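Local coordinates for AlgX/AlgJ SGNH hydrolase-like domain-containing protein (Eubacterium siraeum, PDB 4NZK) that is of unknown function but, with its SGNH hydrolase-like fold, may act as a hydrolase or acyl-transferring enzyme, at residues V107-A112 with C334-V339; E194-F199 with D218-Y223; H248-D253 with E294-I299. One frame throughout, in Å; residues are numbered along the deposited sequence.

Contact 1 of 3, residues V107-A112 with C334-V339; sequences VPTAGA and CTFSAV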
# COMPACT_ATOMS: atom_id res chain seq x y z
N VAL A 107 5.97 -3.56 3.25
CA VAL A 107 5.79 -4.75 2.41
C VAL A 107 6.75 -4.73 1.23
O VAL A 107 7.14 -3.67 0.75
CB VAL A 107 4.35 -4.89 1.91
CG1 VAL A 107 3.40 -5.17 3.08
CG2 VAL A 107 3.88 -3.67 1.13
N PRO A 108 7.14 -5.91 0.75
CA PRO A 108 8.05 -5.98 -0.36
C PRO A 108 7.31 -5.81 -1.68
O PRO A 108 6.10 -5.86 -1.72
CB PRO A 108 8.58 -7.40 -0.27
CG PRO A 108 7.43 -8.16 0.26
CD PRO A 108 6.76 -7.25 1.25
N THR A 109 8.09 -5.59 -2.73
CA THR A 109 7.62 -5.66 -4.09
C THR A 109 7.84 -7.09 -4.60
O THR A 109 8.36 -7.97 -3.87
CB THR A 109 8.33 -4.62 -4.95
OG1 THR A 109 9.75 -4.85 -4.87
CG2 THR A 109 8.00 -3.20 -4.48
N ALA A 110 7.40 -7.35 -5.83
CA ALA A 110 7.34 -8.72 -6.32
C ALA A 110 8.66 -9.46 -6.31
O ALA A 110 8.68 -10.67 -6.21
CB ALA A 110 6.72 -8.77 -7.71
N GLY A 111 9.76 -8.73 -6.46
CA GLY A 111 11.07 -9.33 -6.53
C GLY A 111 11.48 -10.07 -5.29
O GLY A 111 12.41 -10.89 -5.32
N ALA A 112 10.82 -9.81 -4.16
CA ALA A 112 11.10 -10.63 -2.98
C ALA A 112 10.76 -12.11 -3.18
O ALA A 112 11.39 -12.99 -2.56
CB ALA A 112 10.31 -10.16 -1.80
N CYS A 334 5.70 0.28 0.61
CA CYS A 334 6.67 -0.71 0.14
C CYS A 334 8.06 -0.37 0.67
O CYS A 334 8.35 0.73 1.12
CB CYS A 334 6.65 -0.83 -1.38
SG CYS A 334 7.49 0.55 -2.20
N THR A 335 8.94 -1.34 0.56
CA THR A 335 10.30 -1.20 1.06
C THR A 335 11.03 -0.03 0.43
O THR A 335 11.72 0.70 1.11
CB THR A 335 11.10 -2.48 0.85
OG1 THR A 335 10.78 -3.01 -0.45
CG2 THR A 335 10.79 -3.51 1.96
N PHE A 336 10.90 0.14 -0.88
CA PHE A 336 11.60 1.23 -1.54
C PHE A 336 11.22 2.59 -0.92
O PHE A 336 12.03 3.49 -0.77
CB PHE A 336 11.25 1.28 -3.01
CG PHE A 336 11.80 0.16 -3.83
CD1 PHE A 336 13.05 0.28 -4.45
CD2 PHE A 336 11.05 -0.98 -4.09
CE1 PHE A 336 13.55 -0.73 -5.26
CE2 PHE A 336 11.55 -1.98 -4.90
CZ PHE A 336 12.79 -1.85 -5.51
N SER A 337 9.95 2.74 -0.57
CA SER A 337 9.50 3.98 0.06
C SER A 337 10.06 4.13 1.47
O SER A 337 10.53 5.20 1.84
CB SER A 337 7.99 4.06 0.14
OG SER A 337 7.43 4.24 -1.11
N ALA A 338 10.01 3.05 2.27
CA ALA A 338 10.44 3.14 3.65
C ALA A 338 11.93 3.39 3.78
O ALA A 338 12.34 4.05 4.72
CB ALA A 338 10.09 1.87 4.40
N VAL A 339 12.75 2.85 2.87
CA VAL A 339 14.19 3.01 2.97
C VAL A 339 14.76 4.20 2.19
O VAL A 339 15.92 4.57 2.39
CB VAL A 339 14.98 1.74 2.62
CG1 VAL A 339 14.45 0.54 3.41
CG2 VAL A 339 14.97 1.45 1.12
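Thr109 meets Phe336 at the edge of its ring: the hydroxyl OG1 lies in the ring plane, 3.4 Å from Phe336 CE2, while the methyl CG2 sits 3.8 Å from Phe336 CD2, and the two side chains cross at about a right angle. With chi1 at 57°, OG1 of Thr109 stands between its own backbone N and carbonyl carbon, and CG2 is left to swing across to Cys334, whose CB it touches at 4.1 Å. One methyl group thus packs against both the first residue of the opposing segment and the ring two residues on. The backbone draws together at Val107 and Cys334, a parallel bridge pair with CA atoms 4.7 Å apart. These residues end strands 101-107 and 328-334, neighbours in the central mixed sheet, so the contact lies at the C-terminal ends of the parallel strands, where SGNH hydrolases generally place their active sites. Here the strands part: the chain after Val107 runs on as a loop toward the short helix 111-114, whereas Cys334 becomes the N-cap residue of helix 335-339. Val107 O marks the fork, accepting a weak, bent hydrogen bond from Thr335 N (3.0 Å, 129° at the hydrogen) and a CA-H...O contact from Cys334 CA at 3.1 Å. Val107 adds its CG2 methyl, 4.2 Å from Cys334 CA, and its side chain also packs on Trp165, the tryptophan of the Asp-His-His-Trp signature that names the family. In the conformer described, Thr335 OG1 is hydrogen-bonded to His126 ND1, and Asp288 OD2 receives the backbone N of Cys334 as well as bonding Ser337 OG. Cys334 SG is covalently linked to an unidentified molecule, probably picked up during crystallisation, although such adducts often mark a pocket.

Contact 2 of 3, residues E194-F199 with D218-Y223; sequences ETIEGF and DTFTYY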
# COMPACT_ATOMS: atom_id res chain seq x y z
N GLU A 194 -14.82 -7.63 -9.01
CA GLU A 194 -14.84 -6.89 -10.24
C GLU A 194 -13.50 -7.11 -10.98
O GLU A 194 -12.46 -7.25 -10.38
CB GLU A 194 -15.00 -5.39 -9.98
CG GLU A 194 -16.28 -5.02 -9.23
CD GLU A 194 -17.57 -5.13 -10.04
OE1 GLU A 194 -17.52 -5.27 -11.28
OE2 GLU A 194 -18.65 -5.06 -9.43
N THR A 195 -13.55 -7.08 -12.30
CA THR A 195 -12.40 -7.41 -13.12
C THR A 195 -12.17 -6.39 -14.22
O THR A 195 -13.13 -5.96 -14.90
CB THR A 195 -12.60 -8.78 -13.77
OG1 THR A 195 -12.90 -9.78 -12.77
CG2 THR A 195 -11.40 -9.20 -14.53
N ILE A 196 -10.90 -6.00 -14.37
CA ILE A 196 -10.46 -5.13 -15.46
C ILE A 196 -9.44 -5.92 -16.26
O ILE A 196 -8.34 -6.24 -15.75
CB ILE A 196 -9.86 -3.80 -14.96
CG1 ILE A 196 -10.89 -3.01 -14.12
CG2 ILE A 196 -9.34 -2.94 -16.14
CD1 ILE A 196 -10.36 -1.81 -13.40
N GLU A 197 -9.76 -6.19 -17.52
CA GLU A 197 -8.86 -6.91 -18.39
C GLU A 197 -7.96 -5.91 -19.12
O GLU A 197 -8.28 -4.72 -19.22
CB GLU A 197 -9.64 -7.74 -19.41
CG GLU A 197 -10.54 -8.80 -18.78
CD GLU A 197 -9.78 -9.97 -18.18
OE1 GLU A 197 -8.52 -10.02 -18.29
OE2 GLU A 197 -10.43 -10.86 -17.55
N GLY A 198 -6.83 -6.41 -19.58
CA GLY A 198 -5.92 -5.63 -20.41
C GLY A 198 -5.22 -4.50 -19.65
O GLY A 198 -4.97 -3.43 -20.22
N PHE A 199 -4.86 -4.76 -18.40
CA PHE A 199 -4.15 -3.77 -17.60
C PHE A 199 -2.64 -3.84 -17.82
O PHE A 199 -2.00 -4.83 -17.53
CB PHE A 199 -4.43 -4.01 -16.12
CG PHE A 199 -3.66 -3.13 -15.16
CD1 PHE A 199 -3.49 -1.76 -15.39
CD2 PHE A 199 -3.16 -3.65 -13.98
CE1 PHE A 199 -2.79 -0.96 -14.48
CE2 PHE A 199 -2.47 -2.86 -13.08
CZ PHE A 199 -2.29 -1.51 -13.33
N ASP A 218 -1.83 -7.64 -17.58
CA ASP A 218 -2.43 -8.30 -16.43
C ASP A 218 -3.95 -8.27 -16.51
O ASP A 218 -4.56 -7.45 -17.21
CB ASP A 218 -2.06 -7.54 -15.16
CG ASP A 218 -0.64 -7.79 -14.70
OD1 ASP A 218 -0.38 -8.88 -14.11
OD2 ASP A 218 0.21 -6.85 -14.82
N THR A 219 -4.54 -9.13 -15.69
CA THR A 219 -5.94 -9.01 -15.36
C THR A 219 -5.93 -8.42 -13.95
O THR A 219 -5.27 -8.97 -13.05
CB THR A 219 -6.63 -10.38 -15.30
OG1 THR A 219 -6.59 -10.98 -16.60
CG2 THR A 219 -8.07 -10.24 -14.82
N PHE A 220 -6.63 -7.32 -13.77
CA PHE A 220 -6.73 -6.66 -12.50
C PHE A 220 -8.06 -6.98 -11.85
O PHE A 220 -9.10 -6.58 -12.33
CB PHE A 220 -6.60 -5.17 -12.74
CG PHE A 220 -6.52 -4.35 -11.49
CD1 PHE A 220 -5.31 -4.15 -10.85
CD2 PHE A 220 -7.66 -3.73 -11.00
CE1 PHE A 220 -5.24 -3.33 -9.70
CE2 PHE A 220 -7.60 -2.91 -9.89
CZ PHE A 220 -6.40 -2.72 -9.23
N THR A 221 -8.00 -7.64 -10.69
CA THR A 221 -9.21 -8.04 -9.99
C THR A 221 -9.29 -7.31 -8.69
O THR A 221 -8.31 -7.32 -7.91
CB THR A 221 -9.20 -9.55 -9.74
OG1 THR A 221 -9.04 -10.22 -10.99
CG2 THR A 221 -10.49 -9.98 -9.05
N TYR A 222 -10.42 -6.66 -8.44
CA TYR A 222 -10.63 -5.95 -7.18
C TYR A 222 -11.96 -6.33 -6.55
O TYR A 222 -12.73 -7.12 -7.13
CB TYR A 222 -10.49 -4.45 -7.35
CG TYR A 222 -11.56 -3.74 -8.16
CD1 TYR A 222 -11.51 -3.72 -9.54
CD2 TYR A 222 -12.58 -3.05 -7.52
CE1 TYR A 222 -12.47 -3.04 -10.27
CE2 TYR A 222 -13.54 -2.35 -8.22
CZ TYR A 222 -13.48 -2.35 -9.61
OH TYR A 222 -14.44 -1.66 -10.37
N TYR A 223 -12.19 -5.84 -5.35
CA TYR A 223 -13.24 -6.37 -4.50
C TYR A 223 -13.93 -5.27 -3.72
O TYR A 223 -13.28 -4.44 -3.08
CB TYR A 223 -12.64 -7.39 -3.47
CG TYR A 223 -11.69 -8.38 -4.10
CD1 TYR A 223 -12.13 -9.55 -4.70
CD2 TYR A 223 -10.33 -8.10 -4.14
CE1 TYR A 223 -11.23 -10.43 -5.30
CE2 TYR A 223 -9.42 -8.96 -4.71
CZ TYR A 223 -9.85 -10.10 -5.30
OH TYR A 223 -8.90 -10.90 -5.89
O HOH W 1 -11.10 -11.67 -12.09
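Glu194 lays its CB over one face of the Tyr222 ring, 3.6 Å from the ring centroid, in a CH-pi contact displaced toward the rim at CZ. The glutamate chain then bends at chi2 (-72°), carrying the carboxylate away from the neighbouring strand. Ile196 follows on the same face of the sheet: its CD1 lies 4.0 Å from Tyr222 CE1 and 4.1 Å from Phe220 CD2, filling the notch between the two rings. Farther along, Phe199 CD2 comes within 3.8 Å of Phe220 CD1, the ring planes inclined at 74°. Replacing Tyr222 by an alanine is likely to open a gap beside Ile196 CD1 and leave the CB of Glu194 without the ring it rests on. Strands 194-197 and 218-223 form an antiparallel ladder, with paired backbone bonds joining Glu194 to Tyr222, Ile196 to Phe220 and Phe199 to Asp218. Between the last two pairs the register slips by one residue, a beta bulge, and Gly198 turns the corner with a positive phi. Beside the bulge, Thr219 OG1 donates to Glu197 OE1 at 2.7 Å, on the syn side and somewhat out of the carboxylate plane, and the methyls Thr195 CG2 and Thr219 CG2 touch at 3.5 Å. The face of Thr195 and Thr221 is more polar: their OG1 atoms, too far apart to bond directly, are bridged by one water at 2.7 Å from each. Asp218 has its carboxylate buried but well satisfied, OD2 bonding Thr161 OG1 while OD1 takes bonds from Tyr156 OH and Arg160 N. The antiparallel pair forms its own two-stranded sheet, with helices 203-206 and 211-214 in the connection, and Phe220 and Tyr222 press on Pro167 at the start of helix 167-180.

Contact 3 of 3, residues H248-D253 with E294-I299; sequences HSIFVD and EVPFFI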
# COMPACT_ATOMS: atom_id res chain seq x y z
N HIS A 248 -19.17 9.89 -3.29
CA HIS A 248 -18.97 9.26 -1.99
C HIS A 248 -18.51 7.81 -2.02
O HIS A 248 -18.54 7.15 -0.99
CB HIS A 248 -20.26 9.40 -1.15
CG HIS A 248 -20.64 10.83 -0.90
ND1 HIS A 248 -19.87 11.68 -0.14
CD2 HIS A 248 -21.69 11.55 -1.33
CE1 HIS A 248 -20.43 12.88 -0.12
NE2 HIS A 248 -21.54 12.82 -0.83
N SER A 249 -18.02 7.35 -3.15
CA SER A 249 -17.45 6.02 -3.28
C SER A 249 -15.93 6.11 -3.23
O SER A 249 -15.35 7.14 -3.54
CB SER A 249 -17.83 5.39 -4.63
OG SER A 249 -17.27 4.10 -4.77
N ILE A 250 -15.29 5.03 -2.77
CA ILE A 250 -13.83 4.94 -2.89
C ILE A 250 -13.42 4.32 -4.21
O ILE A 250 -12.23 4.19 -4.46
CB ILE A 250 -13.15 4.18 -1.73
CG1 ILE A 250 -13.61 2.74 -1.71
CG2 ILE A 250 -13.36 4.93 -0.43
CD1 ILE A 250 -12.80 1.93 -0.71
N PHE A 251 -14.36 3.85 -5.03
CA PHE A 251 -14.05 3.24 -6.32
C PHE A 251 -14.38 4.21 -7.41
O PHE A 251 -15.54 4.62 -7.55
CB PHE A 251 -14.82 1.91 -6.51
CG PHE A 251 -14.56 0.93 -5.40
CD1 PHE A 251 -13.43 0.12 -5.42
CD2 PHE A 251 -15.41 0.85 -4.31
CE1 PHE A 251 -13.16 -0.76 -4.36
CE2 PHE A 251 -15.14 0.00 -3.25
CZ PHE A 251 -14.01 -0.83 -3.29
N VAL A 252 -13.35 4.56 -8.20
CA VAL A 252 -13.45 5.56 -9.22
C VAL A 252 -13.28 4.89 -10.58
O VAL A 252 -12.31 4.18 -10.81
CB VAL A 252 -12.36 6.62 -8.99
CG1 VAL A 252 -12.43 7.74 -10.04
CG2 VAL A 252 -12.56 7.26 -7.63
N ASP A 253 -14.17 5.17 -11.50
CA ASP A 253 -14.06 4.59 -12.86
C ASP A 253 -12.81 5.10 -13.58
O ASP A 253 -12.45 6.29 -13.47
CB ASP A 253 -15.29 4.91 -13.70
CG ASP A 253 -16.53 4.17 -13.23
OD1 ASP A 253 -16.40 3.15 -12.51
OD2 ASP A 253 -17.65 4.61 -13.58
N GLU A 294 -5.12 -1.41 0.08
CA GLU A 294 -5.51 -1.98 1.38
C GLU A 294 -6.85 -1.43 1.84
O GLU A 294 -7.57 -2.10 2.54
CB GLU A 294 -4.47 -1.68 2.47
CG GLU A 294 -3.09 -2.26 2.19
CD GLU A 294 -2.03 -1.89 3.23
OE1 GLU A 294 -2.38 -1.70 4.40
OE2 GLU A 294 -0.81 -1.81 2.86
N VAL A 295 -7.16 -0.20 1.44
CA VAL A 295 -8.31 0.53 2.02
C VAL A 295 -9.64 -0.20 1.92
O VAL A 295 -10.36 -0.26 2.94
CB VAL A 295 -8.38 1.98 1.48
CG1 VAL A 295 -9.62 2.69 1.98
CG2 VAL A 295 -7.13 2.75 1.91
N PRO A 296 -9.96 -0.79 0.75
CA PRO A 296 -11.24 -1.50 0.67
C PRO A 296 -11.41 -2.59 1.74
O PRO A 296 -12.54 -2.92 2.13
CB PRO A 296 -11.19 -2.11 -0.75
CG PRO A 296 -10.39 -1.10 -1.54
CD PRO A 296 -9.29 -0.74 -0.56
N PHE A 297 -10.30 -3.16 2.19
CA PHE A 297 -10.32 -4.28 3.15
C PHE A 297 -10.39 -3.84 4.58
O PHE A 297 -10.38 -4.69 5.46
CB PHE A 297 -9.10 -5.17 2.91
CG PHE A 297 -8.96 -5.59 1.47
CD1 PHE A 297 -9.97 -6.32 0.86
CD2 PHE A 297 -7.85 -5.24 0.72
CE1 PHE A 297 -9.88 -6.71 -0.47
CE2 PHE A 297 -7.76 -5.60 -0.60
CZ PHE A 297 -8.77 -6.34 -1.21
N PHE A 298 -10.47 -2.53 4.83
CA PHE A 298 -10.64 -2.02 6.19
C PHE A 298 -12.06 -1.58 6.51
O PHE A 298 -12.41 -1.40 7.69
CB PHE A 298 -9.70 -0.85 6.46
CG PHE A 298 -8.25 -1.17 6.33
CD1 PHE A 298 -7.75 -2.39 6.70
CD2 PHE A 298 -7.37 -0.22 5.83
CE1 PHE A 298 -6.39 -2.66 6.61
CE2 PHE A 298 -6.02 -0.49 5.72
CZ PHE A 298 -5.54 -1.70 6.11
N ILE A 299 -12.88 -1.44 5.48
CA ILE A 299 -14.23 -0.89 5.62
C ILE A 299 -15.11 -1.72 6.55
O ILE A 299 -15.87 -1.17 7.34
CB ILE A 299 -14.86 -0.68 4.23
CG1 ILE A 299 -14.19 0.57 3.59
CG2 ILE A 299 -16.37 -0.51 4.33
CD1 ILE A 299 -14.50 0.82 2.14
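Residues 248-253 are irregular and 294-296 are helical in phi/psi without the regular bonds; the nearest CA atoms, of Ile250 and Pro296, are 7.8 Å apart, and side chains bridge the distance. Ile250 does most of the work. Its CG1 stands between the backbone N and the carbonyl carbon (chi1 64°) and the chain then extends, bringing CD1 against Val295, Pro296 and Ile299. There it meets Ile299 CD1 tip to tip at 3.5 Å, tighter than usual for two methyls, with Pro296 CG at 4.0 Å and Val295 CG1 at 4.2 Å. The contact ties the long loop between strands 229-234 and 270-275 to the connection between the parallel strands 282-287 and 304-309; Ile273 of strand 270-275 packs against both Ile250 and Val295. Phe251 flanks the isoleucine, its CE1 lying 4.0 Å from Pro296 CG, while CG1 of Ile250 rests 3.5 Å above one face of the Phe251 ring, toward the rim. An ST turn shapes the loop at this point: Ser249 OG accepts a hydrogen bond from Phe251 N (2.9 Å, 163° at the hydrogen), and Tyr229 OH bonds both this hydroxyl and Ile250 N.

Overall arrangement
Along the chain, contact 1 closes a loop that contains the other two, with contact 2 complete before contact 3 begins. Contacts 1 and 3 lie on opposite sides of the chain's centre, their own centres about 23 Å apart; those of contacts 1 and 2 are about 22 Å apart, without touching. Contact 1 joins strands 101-107 and 328-334 within the central sheet. Contact 2 pairs two strands outside that mixed sheet; centred about 15 Å from contact 3, it touches it, Tyr222 CE2 lying 3.7 Å from Phe251 CD1 and Tyr223 packing on Phe297. Through this touch it abuts the loops that pack beside strand 270-275. Helix 167-180 touches both.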